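Local atomic coordinates of ORF14 (Streptomyces clavuligerus, PDB entry 2WPX), a protein that binds acetyl-CoA and is probably an acyltransferase of the tandem GNAT type, belonging to the clavulanic acid biosynthesis pathway. Residues 53-58 and 221-226; 57-62 and 73-78. All blocks are in the same frame, centred on the assembly; numbering follows the deposited sequence.

Contact 1 (53-58 and 221-226); sequences APPATA and ARQFET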
# COMPACT_ATOMS: atom_id res chain seq x y z
N ALA A 53 0.58 10.75 9.38
CA ALA A 53 -0.46 10.24 8.57
C ALA A 53 -0.29 10.81 7.17
O ALA A 53 0.44 11.81 6.95
CB ALA A 53 -1.85 10.60 9.16
N PRO A 54 -0.98 10.17 6.22
CA PRO A 54 -0.95 10.65 4.84
C PRO A 54 -1.70 11.95 4.81
O PRO A 54 -2.46 12.30 5.76
CB PRO A 54 -1.71 9.59 4.04
CG PRO A 54 -2.42 8.64 5.09
CD PRO A 54 -1.73 8.93 6.43
N PRO A 55 -1.46 12.68 3.73
CA PRO A 55 -1.97 13.98 3.52
C PRO A 55 -3.48 14.07 3.73
O PRO A 55 -4.24 13.21 3.31
CB PRO A 55 -1.57 14.23 2.06
CG PRO A 55 -0.26 13.47 1.96
CD PRO A 55 -0.53 12.27 2.66
N ALA A 56 -3.85 15.18 4.35
CA ALA A 56 -5.24 15.51 4.56
C ALA A 56 -5.96 14.28 5.06
O ALA A 56 -7.04 13.98 4.61
CB ALA A 56 -5.88 16.00 3.25
N THR A 57 -5.36 13.57 5.99
CA THR A 57 -6.13 12.52 6.55
C THR A 57 -5.91 12.42 8.04
O THR A 57 -4.77 12.59 8.52
CB THR A 57 -5.92 11.24 5.75
OG1 THR A 57 -4.88 10.47 6.33
CG2 THR A 57 -5.53 11.57 4.36
N ALA A 58 -6.99 12.15 8.76
CA ALA A 58 -6.93 11.94 10.21
C ALA A 58 -6.85 10.45 10.48
O ALA A 58 -7.35 9.68 9.68
CB ALA A 58 -8.16 12.53 10.88
N ALA A 221 2.48 16.18 -3.42
CA ALA A 221 2.25 16.38 -2.01
C ALA A 221 3.47 15.95 -1.23
O ALA A 221 3.70 14.78 -1.04
CB ALA A 221 1.06 15.60 -1.58
N ARG A 222 4.23 16.94 -0.81
CA ARG A 222 5.42 16.77 -0.06
C ARG A 222 5.18 16.00 1.23
O ARG A 222 6.10 15.44 1.80
CB ARG A 222 5.93 18.14 0.29
CG ARG A 222 7.21 18.54 -0.34
CD ARG A 222 7.32 18.73 -1.83
NE ARG A 222 8.54 18.01 -2.11
CZ ARG A 222 9.33 18.10 -3.17
NH1 ARG A 222 9.16 18.96 -4.16
NH2 ARG A 222 10.37 17.27 -3.20
N GLN A 223 3.94 15.99 1.70
CA GLN A 223 3.63 15.33 2.94
C GLN A 223 3.72 13.81 2.80
O GLN A 223 3.99 13.12 3.77
CB GLN A 223 2.25 15.77 3.44
CG GLN A 223 2.05 15.46 4.89
CD GLN A 223 0.74 15.98 5.47
OE1 GLN A 223 0.14 16.91 4.96
NE2 GLN A 223 0.32 15.38 6.56
N PHE A 224 3.50 13.31 1.59
CA PHE A 224 3.77 11.92 1.28
C PHE A 224 5.22 11.57 1.57
O PHE A 224 5.51 10.60 2.26
CB PHE A 224 3.44 11.60 -0.18
CG PHE A 224 2.01 11.36 -0.44
CD1 PHE A 224 1.35 10.32 0.21
CD2 PHE A 224 1.31 12.14 -1.37
CE1 PHE A 224 -0.04 10.10 -0.04
CE2 PHE A 224 -0.03 11.89 -1.64
CZ PHE A 224 -0.71 10.89 -0.96
N GLU A 225 6.13 12.38 1.02
CA GLU A 225 7.55 12.23 1.30
C GLU A 225 7.86 12.32 2.79
O GLU A 225 8.62 11.52 3.28
CB GLU A 225 8.38 13.27 0.55
CG GLU A 225 8.25 13.19 -0.94
CD GLU A 225 9.17 14.13 -1.69
OE1 GLU A 225 9.53 13.76 -2.80
OE2 GLU A 225 9.51 15.23 -1.17
N THR A 226 7.30 13.31 3.49
CA THR A 226 7.60 13.45 4.92
C THR A 226 7.03 12.30 5.76
O THR A 226 7.68 11.89 6.72
CB THR A 226 7.22 14.83 5.53
OG1 THR A 226 5.79 14.95 5.66
CG2 THR A 226 7.75 15.96 4.67
O HOH W 1 2.01 13.29 8.16

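Contact 2 (57-62 and 73-78); sequences TALDDW and ALRLAL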
# COMPACT_ATOMS: atom_id res chain seq x y z
N THR A 57 -5.36 13.57 5.99
CA THR A 57 -6.13 12.52 6.55
C THR A 57 -5.91 12.42 8.04
O THR A 57 -4.77 12.59 8.52
CB THR A 57 -5.92 11.24 5.75
OG1 THR A 57 -4.88 10.47 6.33
CG2 THR A 57 -5.53 11.57 4.36
N ALA A 58 -6.99 12.15 8.76
CA ALA A 58 -6.93 11.94 10.21
C ALA A 58 -6.85 10.45 10.48
O ALA A 58 -7.35 9.68 9.68
CB ALA A 58 -8.16 12.53 10.88
N LEU A 59 -6.26 10.05 11.60
CA LEU A 59 -6.28 8.66 12.07
C LEU A 59 -7.05 8.52 13.37
O LEU A 59 -7.03 9.43 14.21
CB LEU A 59 -4.89 8.13 12.33
CG LEU A 59 -3.89 8.50 11.25
CD1 LEU A 59 -2.53 8.23 11.76
CD2 LEU A 59 -4.17 7.64 9.99
N ASP A 60 -7.70 7.39 13.56
CA ASP A 60 -8.41 7.13 14.79
C ASP A 60 -8.02 5.65 15.14
O ASP A 60 -8.62 4.68 14.62
CB ASP A 60 -9.92 7.32 14.55
CG ASP A 60 -10.72 7.46 15.83
OD1 ASP A 60 -10.27 6.92 16.85
OD2 ASP A 60 -11.79 8.10 15.84
N ASP A 61 -6.98 5.48 15.95
CA ASP A 61 -6.37 4.14 16.18
C ASP A 61 -6.74 3.55 17.53
O ASP A 61 -6.67 4.22 18.56
CB ASP A 61 -4.85 4.24 16.07
CG ASP A 61 -4.42 4.68 14.71
OD1 ASP A 61 -5.18 4.34 13.77
OD2 ASP A 61 -3.37 5.35 14.56
N TRP A 62 -7.15 2.30 17.54
CA TRP A 62 -7.53 1.67 18.79
C TRP A 62 -6.94 0.27 18.97
O TRP A 62 -6.65 -0.44 17.99
CB TRP A 62 -9.03 1.54 18.78
CG TRP A 62 -9.71 2.86 18.85
CD1 TRP A 62 -9.91 3.75 17.82
CD2 TRP A 62 -10.28 3.43 20.00
NE1 TRP A 62 -10.60 4.85 18.28
CE2 TRP A 62 -10.83 4.69 19.63
CE3 TRP A 62 -10.41 2.99 21.33
CZ2 TRP A 62 -11.48 5.52 20.54
CZ3 TRP A 62 -11.07 3.81 22.23
CH2 TRP A 62 -11.59 5.07 21.84
N ALA A 73 -6.89 -4.97 17.32
CA ALA A 73 -6.57 -3.59 17.00
C ALA A 73 -7.50 -3.17 15.89
O ALA A 73 -7.82 -3.95 15.03
CB ALA A 73 -5.13 -3.50 16.54
N LEU A 74 -7.95 -1.93 15.94
CA LEU A 74 -8.73 -1.36 14.86
C LEU A 74 -8.14 -0.03 14.43
O LEU A 74 -7.95 0.81 15.26
CB LEU A 74 -10.15 -1.08 15.35
CG LEU A 74 -11.07 -0.23 14.48
CD1 LEU A 74 -11.53 -1.02 13.26
CD2 LEU A 74 -12.27 0.28 15.31
N ARG A 75 -7.89 0.20 13.16
CA ARG A 75 -7.35 1.49 12.74
C ARG A 75 -8.22 2.04 11.63
O ARG A 75 -8.44 1.36 10.63
CB ARG A 75 -5.90 1.34 12.24
CG ARG A 75 -4.92 0.67 13.26
CD ARG A 75 -3.40 1.03 12.94
NE ARG A 75 -3.13 2.49 12.92
CZ ARG A 75 -2.04 3.02 12.38
NH1 ARG A 75 -1.12 2.22 11.87
NH2 ARG A 75 -1.86 4.34 12.37
N LEU A 76 -8.71 3.26 11.80
CA LEU A 76 -9.44 3.94 10.75
C LEU A 76 -8.64 5.05 10.16
O LEU A 76 -7.94 5.76 10.87
CB LEU A 76 -10.72 4.56 11.28
CG LEU A 76 -11.83 3.58 11.60
CD1 LEU A 76 -13.11 4.36 11.63
CD2 LEU A 76 -11.88 2.39 10.63
N ALA A 77 -8.80 5.26 8.86
CA ALA A 77 -8.22 6.47 8.23
C ALA A 77 -9.38 7.27 7.75
O ALA A 77 -10.29 6.73 7.12
CB ALA A 77 -7.26 6.09 7.06
N LEU A 78 -9.39 8.55 8.09
CA LEU A 78 -10.50 9.41 7.72
C LEU A 78 -10.01 10.46 6.75
O LEU A 78 -9.35 11.42 7.16
CB LEU A 78 -11.12 10.11 8.95
CG LEU A 78 -11.77 9.27 10.07
CD1 LEU A 78 -12.76 8.24 9.60
CD2 LEU A 78 -10.75 8.66 10.95
O HOH W 2 -5.66 4.88 11.14

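Contact 1 (53-58 and 221-226)
Pro55 turns the CG-CD edge of its ring onto one face of the Phe224 ring, in a CH-pi contact that joins the loop leading into strand 57-66 to the first turn of helix 222-230. Its CG stands 3.7 Å from the ring centroid, directly above the centre, while Pro55 CD leans over the rim and comes within 3.5 Å of Phe224 CE1. The phenyl ring reaches the proline because CG of Phe224 lies beside the backbone N and anti to the carbonyl carbon (chi1 -81°). Gln223 flanks Pro55 on the helix side: its CB sits 3.7 Å from Pro55 CG, and its extended chain runs past the proline in the opposite direction. The amide at the end of that chain makes no direct hydrogen bond to the loop; one water joins the two instead, donating to Ala53 O and accepting from Gln223 NE2 at 3.1 Å. Farther out, a weak backbone bond from Thr57 N to Pro54 O spans the turn from Pro54 to Thr57. On the side of the helix away from the contact, Arg222 grips Glu225 OE2, and Glu225 OE1 ties the helix start to Thr189. This surface junction between the two GNAT family regions is thus built from apolar contact and one water bridge, with no direct hydrogen bond between the segments.

Contact 2 (57-62 and 73-78)
The beta hairpin of strands 57-66 and 69-79, part of the N-terminal GNAT region, pairs Ala58 with Leu78, Asp60 with Leu76 and Trp62 with Leu74 as antiparallel hydrogen-bonded pairs. Each pair makes two backbone bonds. The bond from Leu78 N to Ala58 O is 2.8 Å long; that from Asp60 N to Leu76 O is longer, 3.2 Å. Between them, Leu59 faces Ala77 and Asp61 faces Arg75 as non-hydrogen-bonded pairs. Asp61 and Arg75 form a side-on salt bridge there: Arg75 NE donates to Asp61 OD1 at 2.9 Å, nearly straight at 170°, and Arg75 NH2 to Asp61 OD2 at 2.8 Å. A bend in the arginine chain (chi3 57°) brings the NE/NH2 edge of the guanidinium to the face of the carboxylate, the two planes 80° apart. Leu59 CD1 lies at the guanidinium edge, 4.0 Å from Arg75 NH2, and Ser49 takes a hydrogen bond from NH1. A water donates to both Asp61 OD1 and Leu76 O.

The other face carries Ala58, Asp60, Trp62, Leu74, Leu76 and Leu78. Leu78 CD2 packs against Asp60 CB at 3.9 Å, and Asp60 OD2 is hydrogen-bonded to His116 NE2. Helix 101-115 covers Leu74 and Trp62, with His108 edge-to-face to the indole; Leu74 also approaches Leu90 of the acetyl-CoA site, about 4 Å between side chains. The buried Asp61 carboxylate is thus met by two arginine N-H groups and a water, which would probably keep it ionised beside Leu50 of helix 43-51.

Strand 57-66 belongs to both contacts, which share Thr57 and Ala58 and have centres about 15 Å apart; Ala53 CB of the loop touches Leu59 CD1 of the hairpin at 3.6 Å. Contact 2 is buried, joins neighbouring strands within one GNAT region and buries 539 Å², with a full backbone ladder and an ion pair across it. Contact 1 lies at the surface, spans the two family regions and buries 231 Å² without a direct hydrogen bond between its segments. Charge crosses the interface in contact 2, whereas the ion pair in contact 1 stays within the helix. Of the two, contact 2 lies beside the acetyl-CoA site, and contact 1 is remote from it.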